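Long-range contacts in ebony (Drosophila melanogaster, PDB 6DYM), which probably joins beta-alanine to biogenic amines as a nonribosomal peptide synthetase, this chain being its C-terminal condensation domain: residues L9-I18 and S45-L55; G158-Q169 and R205-V213. All coordinates share one frame; numbering follows the deposited sequence.

How the interactions relate
The two contacts lie on opposite sides of the domain's centre, with nearest atoms about 13 Å apart, and share no helix or strand. Interaction 1 joins the turn and helix after the first strand to helix 41-58 beside the sheet. Its chemistry is mostly of side chains: a tryptophan lodged against a turn, two polar bonds and an aliphatic layer. Interaction 2 lies within the sheet itself, closer to the centre, where strand 158-163 pairs with strand 205-212. There backbone hydrogen bonds do most of the work, and glutamine and asparagine side chains strengthen one end. Both are partly buried; interaction 1 is largely apolar round its indole, while interaction 2 includes a buried histidine held by Asn163.

Interaction 1: residues L9-I18 and S45-L55; sequences LRLEHRQEVI and SDILNDIWNVL
From Ile18 beside Ser45 to Leu9 beside Leu55, the two segments run in roughly antiparallel directions: helix 14-18 and helix 45-55 make an angle of 144°, and their axes come within 10.6 Å. Ahead of the first helix a short 3-10 turn, 11-13, faces the kinked part of the second, around 53-54, and Trp52 bridges the space between them. Its CG stands anti to the backbone N, which sends the indole across to the turn. There NE1 donates to Leu11 O at 3.0 Å, a bent bond with 137° at the hydrogen. Arg10 O, which also accepts from His13 N, sits near the plane at the ring's edge, 3.1 Å from Trp52 CZ2. Over one face lies the aliphatic part of Arg14, whose CG is 3.6 Å from the centroid of the five-membered ring and almost on its normal, a CH-pi contact. The far end of the six-membered ring meets Leu9, with CG 3.7 Å from Trp52 CH2, and Val17, with CG1 3.8 Å from Trp52 CZ3.

Beyond the indole the Arg14 chain bends at chi3 (49°), and NH1 reaches Asn49 OD1 at 2.6 Å. The guanidinium stands nearly upright to the indole, so this is no cation-pi stack. Ile18 continues the seam, its CG1 sliding past Leu48 CD1 while CG2 rests on Ser45 CB. Beneath, Leu48 and Leu55 reach Leu77 and Phe79 of strand 71-80, and His13 NE2 bonds Tyr65 OH. Arg14 thus does two jobs, its methylenes covering the indole and its charged end meeting the neutral amide oxygen of Asn49. With the indole N-H satisfied by a backbone carbonyl, a buried tryptophan can tie the turn to the helix at little polar cost.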
# COMPACT_ATOMS: atom_id res chain seq x y z
N LEU A 9 -7.43 11.08 8.01
CA LEU A 9 -7.56 11.66 6.68
C LEU A 9 -8.76 12.59 6.61
O LEU A 9 -9.85 12.25 7.07
CB LEU A 9 -7.70 10.53 5.65
CG LEU A 9 -7.19 10.77 4.24
CD1 LEU A 9 -5.69 11.00 4.25
CD2 LEU A 9 -7.55 9.59 3.36
N ARG A 10 -8.54 13.78 6.04
CA ARG A 10 -9.60 14.76 5.81
C ARG A 10 -9.77 14.98 4.32
O ARG A 10 -8.89 14.68 3.51
CB ARG A 10 -9.28 16.10 6.49
CG ARG A 10 -9.29 16.06 8.00
CD ARG A 10 -9.02 17.45 8.56
NE ARG A 10 -8.06 17.42 9.66
CZ ARG A 10 -6.88 18.04 9.65
NH1 ARG A 10 -6.51 18.74 8.59
NH2 ARG A 10 -6.07 17.95 10.70
N LEU A 11 -10.93 15.55 3.95
CA LEU A 11 -11.23 15.77 2.54
C LEU A 11 -10.20 16.70 1.89
O LEU A 11 -9.82 16.50 0.73
CB LEU A 11 -12.64 16.34 2.39
CG LEU A 11 -13.80 15.34 2.42
CD1 LEU A 11 -15.10 16.03 2.04
CD2 LEU A 11 -13.54 14.16 1.50
N GLU A 12 -9.74 17.71 2.62
CA GLU A 12 -8.82 18.70 2.07
C GLU A 12 -7.39 18.21 1.95
O GLU A 12 -6.53 18.97 1.48
CB GLU A 12 -8.87 19.97 2.93
CG GLU A 12 -8.09 19.88 4.23
CD GLU A 12 -9.00 19.71 5.43
OE1 GLU A 12 -10.15 19.24 5.24
OE2 GLU A 12 -8.58 20.04 6.56
N HIS A 13 -7.10 16.97 2.35
CA HIS A 13 -5.76 16.39 2.23
C HIS A 13 -5.49 15.82 0.84
O HIS A 13 -4.41 15.26 0.63
CB HIS A 13 -5.57 15.28 3.26
CG HIS A 13 -5.40 15.77 4.67
ND1 HIS A 13 -5.90 15.09 5.76
CD2 HIS A 13 -4.78 16.87 5.16
CE1 HIS A 13 -5.59 15.74 6.86
NE2 HIS A 13 -4.92 16.83 6.53
N ARG A 14 -6.43 15.96 -0.09
CA ARG A 14 -6.39 15.18 -1.33
C ARG A 14 -5.13 15.47 -2.15
O ARG A 14 -4.43 14.55 -2.57
CB ARG A 14 -7.65 15.45 -2.16
CG ARG A 14 -7.87 14.48 -3.31
CD ARG A 14 -9.03 14.94 -4.19
NE ARG A 14 -8.87 16.35 -4.54
CZ ARG A 14 -8.16 16.79 -5.57
NH1 ARG A 14 -7.55 15.93 -6.38
NH2 ARG A 14 -8.07 18.10 -5.81
N GLN A 15 -4.84 16.75 -2.39
CA GLN A 15 -3.71 17.08 -3.24
C GLN A 15 -2.39 16.71 -2.58
O GLN A 15 -1.47 16.22 -3.24
CB GLN A 15 -3.72 18.56 -3.62
CG GLN A 15 -2.76 18.88 -4.75
CD GLN A 15 -3.05 18.07 -6.00
OE1 GLN A 15 -4.18 18.02 -6.47
NE2 GLN A 15 -2.02 17.42 -6.53
N GLU A 16 -2.27 16.95 -1.27
CA GLU A 16 -1.06 16.57 -0.56
C GLU A 16 -0.85 15.06 -0.60
O GLU A 16 0.26 14.59 -0.82
CB GLU A 16 -1.11 17.08 0.88
CG GLU A 16 -1.02 18.60 1.00
CD GLU A 16 -1.53 19.13 2.33
OE1 GLU A 16 -2.76 19.27 2.49
OE2 GLU A 16 -0.70 19.41 3.22
N VAL A 17 -1.93 14.29 -0.42
CA VAL A 17 -1.82 12.84 -0.47
C VAL A 17 -1.48 12.37 -1.88
O VAL A 17 -0.66 11.47 -2.07
CB VAL A 17 -3.13 12.19 0.05
CG1 VAL A 17 -3.23 10.73 -0.40
CG2 VAL A 17 -3.21 12.30 1.56
N ILE A 18 -2.10 12.98 -2.89
CA ILE A 18 -1.81 12.61 -4.27
C ILE A 18 -0.34 12.86 -4.59
O ILE A 18 0.34 12.02 -5.18
CB ILE A 18 -2.74 13.37 -5.24
CG1 ILE A 18 -4.11 12.69 -5.30
CG2 ILE A 18 -2.11 13.46 -6.63
CD1 ILE A 18 -5.17 13.52 -6.01
N SER A 45 -3.05 9.20 -9.77
CA SER A 45 -3.94 10.22 -9.24
C SER A 45 -5.39 9.98 -9.67
O SER A 45 -6.31 10.31 -8.91
CB SER A 45 -3.47 11.61 -9.68
OG SER A 45 -3.48 11.74 -11.09
N ASP A 46 -5.61 9.41 -10.86
CA ASP A 46 -6.97 9.10 -11.28
C ASP A 46 -7.62 8.09 -10.34
O ASP A 46 -8.79 8.23 -9.98
CB ASP A 46 -6.97 8.56 -12.71
CG ASP A 46 -6.77 9.65 -13.76
OD1 ASP A 46 -6.65 10.84 -13.38
OD2 ASP A 46 -6.71 9.32 -14.96
N ILE A 47 -6.87 7.06 -9.94
CA ILE A 47 -7.40 6.06 -9.01
C ILE A 47 -7.72 6.70 -7.67
O ILE A 47 -8.78 6.47 -7.08
CB ILE A 47 -6.41 4.89 -8.86
CG1 ILE A 47 -6.41 4.01 -10.11
CG2 ILE A 47 -6.75 4.06 -7.63
CD1 ILE A 47 -5.16 3.17 -10.28
N LEU A 48 -6.80 7.53 -7.16
CA LEU A 48 -7.00 8.15 -5.85
C LEU A 48 -8.18 9.11 -5.87
O LEU A 48 -8.97 9.15 -4.92
CB LEU A 48 -5.73 8.87 -5.41
CG LEU A 48 -4.67 7.98 -4.75
CD1 LEU A 48 -3.44 8.79 -4.37
CD2 LEU A 48 -5.26 7.26 -3.54
N ASN A 49 -8.31 9.91 -6.93
CA ASN A 49 -9.45 10.82 -7.03
C ASN A 49 -10.77 10.05 -7.09
O ASN A 49 -11.77 10.48 -6.52
CB ASN A 49 -9.30 11.72 -8.25
CG ASN A 49 -8.30 12.85 -8.02
OD1 ASN A 49 -8.28 13.48 -6.96
ND2 ASN A 49 -7.48 13.12 -9.03
N ASP A 50 -10.76 8.89 -7.76
CA ASP A 50 -11.98 8.10 -7.87
C ASP A 50 -12.44 7.55 -6.53
O ASP A 50 -13.65 7.36 -6.32
CB ASP A 50 -11.78 6.96 -8.86
CG ASP A 50 -12.01 7.38 -10.30
OD1 ASP A 50 -12.37 8.56 -10.52
OD2 ASP A 50 -11.85 6.53 -11.20
N ILE A 51 -11.52 7.28 -5.61
CA ILE A 51 -11.85 6.67 -4.33
C ILE A 51 -11.78 7.66 -3.18
O ILE A 51 -12.05 7.27 -2.03
CB ILE A 51 -10.95 5.45 -4.03
CG1 ILE A 51 -9.50 5.90 -3.82
CG2 ILE A 51 -11.03 4.45 -5.16
CD1 ILE A 51 -8.58 4.81 -3.28
N TRP A 52 -11.46 8.93 -3.44
CA TRP A 52 -11.06 9.82 -2.36
C TRP A 52 -12.14 9.98 -1.30
O TRP A 52 -11.86 9.90 -0.10
CB TRP A 52 -10.66 11.19 -2.91
CG TRP A 52 -10.26 12.09 -1.80
CD1 TRP A 52 -10.96 13.16 -1.30
CD2 TRP A 52 -9.08 11.97 -0.99
NE1 TRP A 52 -10.27 13.72 -0.25
CE2 TRP A 52 -9.12 13.01 -0.04
CE3 TRP A 52 -8.00 11.10 -0.99
CZ2 TRP A 52 -8.11 13.19 0.90
CZ3 TRP A 52 -6.99 11.28 -0.06
CH2 TRP A 52 -7.06 12.32 0.87
N ASN A 53 -13.39 10.21 -1.72
CA ASN A 53 -14.45 10.46 -0.74
C ASN A 53 -14.69 9.24 0.13
O ASN A 53 -14.77 9.34 1.36
CB ASN A 53 -15.73 10.90 -1.46
CG ASN A 53 -15.61 12.28 -2.09
OD1 ASN A 53 -15.63 12.42 -3.31
ND2 ASN A 53 -15.48 13.30 -1.25
N VAL A 54 -14.80 8.06 -0.49
CA VAL A 54 -14.97 6.82 0.27
C VAL A 54 -13.78 6.59 1.19
O VAL A 54 -13.93 6.15 2.34
CB VAL A 54 -15.18 5.64 -0.69
CG1 VAL A 54 -15.33 4.34 0.09
CG2 VAL A 54 -16.39 5.89 -1.57
N LEU A 55 -12.57 6.88 0.70
CA LEU A 55 -11.37 6.69 1.51
C LEU A 55 -11.44 7.51 2.79
O LEU A 55 -11.14 7.01 3.88
CB LEU A 55 -10.14 7.07 0.69
CG LEU A 55 -8.75 6.68 1.18
CD1 LEU A 55 -8.62 5.17 1.32
CD2 LEU A 55 -7.70 7.21 0.22

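Interaction 2: residues G158-Q169 and R205-V213; sequences GIFTTNTSPLTQ and RAIVHWKEV
Asn163 O is gripped from opposite faces of its carbonyl plane: Ile207 N donates to it across the strands, and Gln169 NE2 reaches it at 2.8 Å from the helix that follows. The same Gln169 NE2 gives a second bond, to Arg205 O at 2.9 Å, and both acceptors lie in the plane of its amide, which fixes how that group is turned. Its chain, extended beyond CG, also crosses Ile207 at about a right angle, with Gln169 CD 3.8 Å from Ile207 CD1. Putting an alanine here takes away the donor shared by Asn163 O and Arg205 O, and would probably leave Asn163 O with Ile207 N alone of the two and a gap beside Ile207.

Beside it Asn163 ND2 donates to His209 ND1 at 2.8 Å, while His209 NE2 is bonded to Asp173 OD1. On the other side of the sheet Phe160 CE1 packs on Val208 CG1 at 3.5 Å, and the Trp210 ring lies against Gly158, CH2 only 3.4 Å from Gly158 CA, an approach that the lack of a side chain at Gly158 allows. Thr162 OG1, on this same face, is hydrogen-bonded to Glu104 OE2.

Hydrogen-bonded pairs at 159/211, 161/209 and 163/207 make a regular antiparallel ladder. Strand 205-212 is thereby inserted between 158-163 and 178-184, and with 158-163 parallel to 119-127 on its other flank, this is the strand order of the GNAT acetyltransferase fold.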
# COMPACT_ATOMS: atom_id res chain seq x y z
N GLY A 158 -6.71 -8.43 12.17
CA GLY A 158 -5.32 -8.36 11.77
C GLY A 158 -5.13 -7.41 10.60
O GLY A 158 -6.09 -6.84 10.07
N ILE A 159 -3.86 -7.26 10.21
CA ILE A 159 -3.45 -6.38 9.13
C ILE A 159 -2.91 -7.23 7.98
O ILE A 159 -2.11 -8.14 8.19
CB ILE A 159 -2.40 -5.36 9.61
CG1 ILE A 159 -2.98 -4.49 10.72
CG2 ILE A 159 -1.91 -4.51 8.44
CD1 ILE A 159 -1.96 -3.65 11.43
N PHE A 160 -3.33 -6.89 6.76
CA PHE A 160 -3.09 -7.68 5.56
C PHE A 160 -2.51 -6.78 4.49
O PHE A 160 -3.05 -5.70 4.23
CB PHE A 160 -4.42 -8.29 5.11
CG PHE A 160 -4.32 -9.26 3.98
CD1 PHE A 160 -3.55 -10.41 4.08
CD2 PHE A 160 -5.06 -9.06 2.81
CE1 PHE A 160 -3.49 -11.32 3.04
CE2 PHE A 160 -5.00 -9.96 1.77
CZ PHE A 160 -4.21 -11.09 1.88
N THR A 161 -1.41 -7.20 3.87
CA THR A 161 -0.79 -6.38 2.83
C THR A 161 0.14 -7.24 1.97
O THR A 161 0.66 -8.26 2.43
CB THR A 161 -0.02 -5.19 3.44
OG1 THR A 161 0.54 -4.39 2.39
CG2 THR A 161 1.10 -5.68 4.36
N THR A 162 0.31 -6.82 0.72
CA THR A 162 1.33 -7.40 -0.17
C THR A 162 2.46 -6.40 -0.31
O THR A 162 2.25 -5.27 -0.76
CB THR A 162 0.76 -7.74 -1.55
OG1 THR A 162 -0.35 -8.63 -1.40
CG2 THR A 162 1.82 -8.43 -2.40
N ASN A 163 3.66 -6.81 0.07
CA ASN A 163 4.82 -5.93 0.03
C ASN A 163 5.67 -6.28 -1.19
O ASN A 163 6.07 -7.43 -1.37
CB ASN A 163 5.62 -6.04 1.32
CG ASN A 163 4.89 -5.39 2.47
OD1 ASN A 163 4.49 -4.23 2.38
ND2 ASN A 163 4.67 -6.13 3.54
N THR A 164 5.92 -5.27 -2.03
CA THR A 164 6.55 -5.47 -3.32
C THR A 164 7.91 -4.80 -3.42
O THR A 164 8.52 -4.85 -4.50
CB THR A 164 5.64 -4.96 -4.44
OG1 THR A 164 5.34 -3.58 -4.19
CG2 THR A 164 4.35 -5.76 -4.49
N SER A 165 8.40 -4.18 -2.35
CA SER A 165 9.75 -3.63 -2.36
C SER A 165 10.57 -4.27 -1.25
O SER A 165 10.02 -4.70 -0.23
CB SER A 165 9.74 -2.11 -2.19
OG SER A 165 9.61 -1.74 -0.83
N PRO A 166 11.89 -4.38 -1.43
CA PRO A 166 12.70 -5.03 -0.39
C PRO A 166 12.58 -4.36 0.97
O PRO A 166 12.56 -5.05 2.00
CB PRO A 166 14.13 -4.95 -0.96
CG PRO A 166 13.94 -4.82 -2.44
CD PRO A 166 12.68 -4.02 -2.62
N LEU A 167 12.45 -3.03 1.01
CA LEU A 167 12.39 -2.34 2.29
C LEU A 167 11.07 -2.61 3.01
O LEU A 167 11.05 -2.84 4.22
CB LEU A 167 12.58 -0.83 2.08
CG LEU A 167 12.39 0.06 3.31
CD1 LEU A 167 13.33 -0.36 4.45
CD2 LEU A 167 12.62 1.52 2.95
N THR A 168 9.95 -2.55 2.28
CA THR A 168 8.66 -2.83 2.92
C THR A 168 8.55 -4.29 3.32
O THR A 168 7.94 -4.60 4.35
CB THR A 168 7.49 -2.44 2.01
OG1 THR A 168 7.62 -3.10 0.74
CG2 THR A 168 7.45 -0.93 1.80
N GLN A 169 9.15 -5.19 2.54
CA GLN A 169 9.15 -6.61 2.90
C GLN A 169 9.96 -6.85 4.17
O GLN A 169 9.52 -7.60 5.05
CB GLN A 169 9.71 -7.45 1.75
CG GLN A 169 8.81 -7.45 0.51
CD GLN A 169 9.53 -7.96 -0.72
OE1 GLN A 169 10.73 -8.22 -0.69
NE2 GLN A 169 8.79 -8.08 -1.83
N ARG A 205 10.54 -10.32 -5.41
CA ARG A 205 9.40 -11.04 -4.87
C ARG A 205 8.21 -10.11 -4.64
O ARG A 205 8.36 -8.89 -4.55
CB ARG A 205 9.77 -11.74 -3.55
CG ARG A 205 11.22 -12.18 -3.46
CD ARG A 205 11.53 -13.25 -4.49
NE ARG A 205 10.71 -14.44 -4.28
CZ ARG A 205 10.80 -15.55 -5.01
NH1 ARG A 205 11.67 -15.63 -6.00
NH2 ARG A 205 10.01 -16.58 -4.74
N ALA A 206 7.03 -10.71 -4.60
CA ALA A 206 5.85 -10.11 -4.00
C ALA A 206 5.50 -10.98 -2.80
O ALA A 206 5.34 -12.20 -2.95
CB ALA A 206 4.68 -10.05 -4.99
N ILE A 207 5.42 -10.38 -1.63
CA ILE A 207 5.26 -11.12 -0.39
C ILE A 207 3.94 -10.71 0.25
O ILE A 207 3.71 -9.51 0.49
CB ILE A 207 6.44 -10.92 0.57
CG1 ILE A 207 7.75 -11.24 -0.17
CG2 ILE A 207 6.27 -11.80 1.79
CD1 ILE A 207 8.94 -11.45 0.73
N VAL A 208 3.09 -11.69 0.52
CA VAL A 208 1.81 -11.47 1.18
C VAL A 208 2.02 -11.62 2.68
O VAL A 208 2.46 -12.68 3.15
CB VAL A 208 0.74 -12.45 0.67
CG1 VAL A 208 -0.58 -12.24 1.40
CG2 VAL A 208 0.53 -12.25 -0.82
N HIS A 209 1.70 -10.57 3.43
CA HIS A 209 2.01 -10.48 4.85
C HIS A 209 0.74 -10.32 5.67
O HIS A 209 -0.19 -9.61 5.27
CB HIS A 209 2.95 -9.30 5.14
CG HIS A 209 4.40 -9.60 4.93
ND1 HIS A 209 5.19 -8.87 4.07
CD2 HIS A 209 5.20 -10.55 5.47
CE1 HIS A 209 6.43 -9.35 4.10
NE2 HIS A 209 6.45 -10.37 4.94
N TRP A 210 0.73 -10.96 6.84
CA TRP A 210 -0.44 -10.97 7.71
C TRP A 210 0.03 -10.92 9.16
O TRP A 210 0.91 -11.69 9.55
CB TRP A 210 -1.29 -12.22 7.45
CG TRP A 210 -2.33 -12.57 8.48
CD1 TRP A 210 -2.32 -13.63 9.33
CD2 TRP A 210 -3.56 -11.87 8.74
NE1 TRP A 210 -3.45 -13.64 10.11
CE2 TRP A 210 -4.23 -12.56 9.76
CE3 TRP A 210 -4.16 -10.72 8.20
CZ2 TRP A 210 -5.46 -12.15 10.27
CZ3 TRP A 210 -5.38 -10.31 8.71
CH2 TRP A 210 -6.02 -11.03 9.73
N LYS A 211 -0.55 -10.01 9.94
CA LYS A 211 -0.20 -9.87 11.35
C LYS A 211 -1.48 -9.81 12.16
O LYS A 211 -2.27 -8.87 12.01
CB LYS A 211 0.65 -8.61 11.60
CG LYS A 211 1.06 -8.43 13.05
CD LYS A 211 2.05 -7.28 13.21
CE LYS A 211 2.54 -7.17 14.64
NZ LYS A 211 2.39 -8.47 15.35
N GLU A 212 -1.68 -10.79 13.03
CA GLU A 212 -2.82 -10.78 13.92
C GLU A 212 -2.65 -9.70 14.97
O GLU A 212 -1.55 -9.46 15.47
CB GLU A 212 -3.00 -12.15 14.57
CG GLU A 212 -3.47 -13.21 13.59
CD GLU A 212 -3.94 -14.47 14.27
OE1 GLU A 212 -4.21 -14.43 15.49
OE2 GLU A 212 -4.02 -15.52 13.59
N VAL A 213 -3.75 -9.03 15.29
CA VAL A 213 -3.74 -7.89 16.20
C VAL A 213 -4.25 -8.31 17.57
O VAL A 213 -3.65 -7.97 18.59
CB VAL A 213 -4.58 -6.74 15.61
CG1 VAL A 213 -5.15 -5.88 16.72
CG2 VAL A 213 -3.74 -5.92 14.66
O HOH W 1 8.00 -6.78 -6.41
O HOH W 2 11.58 -8.46 -3.63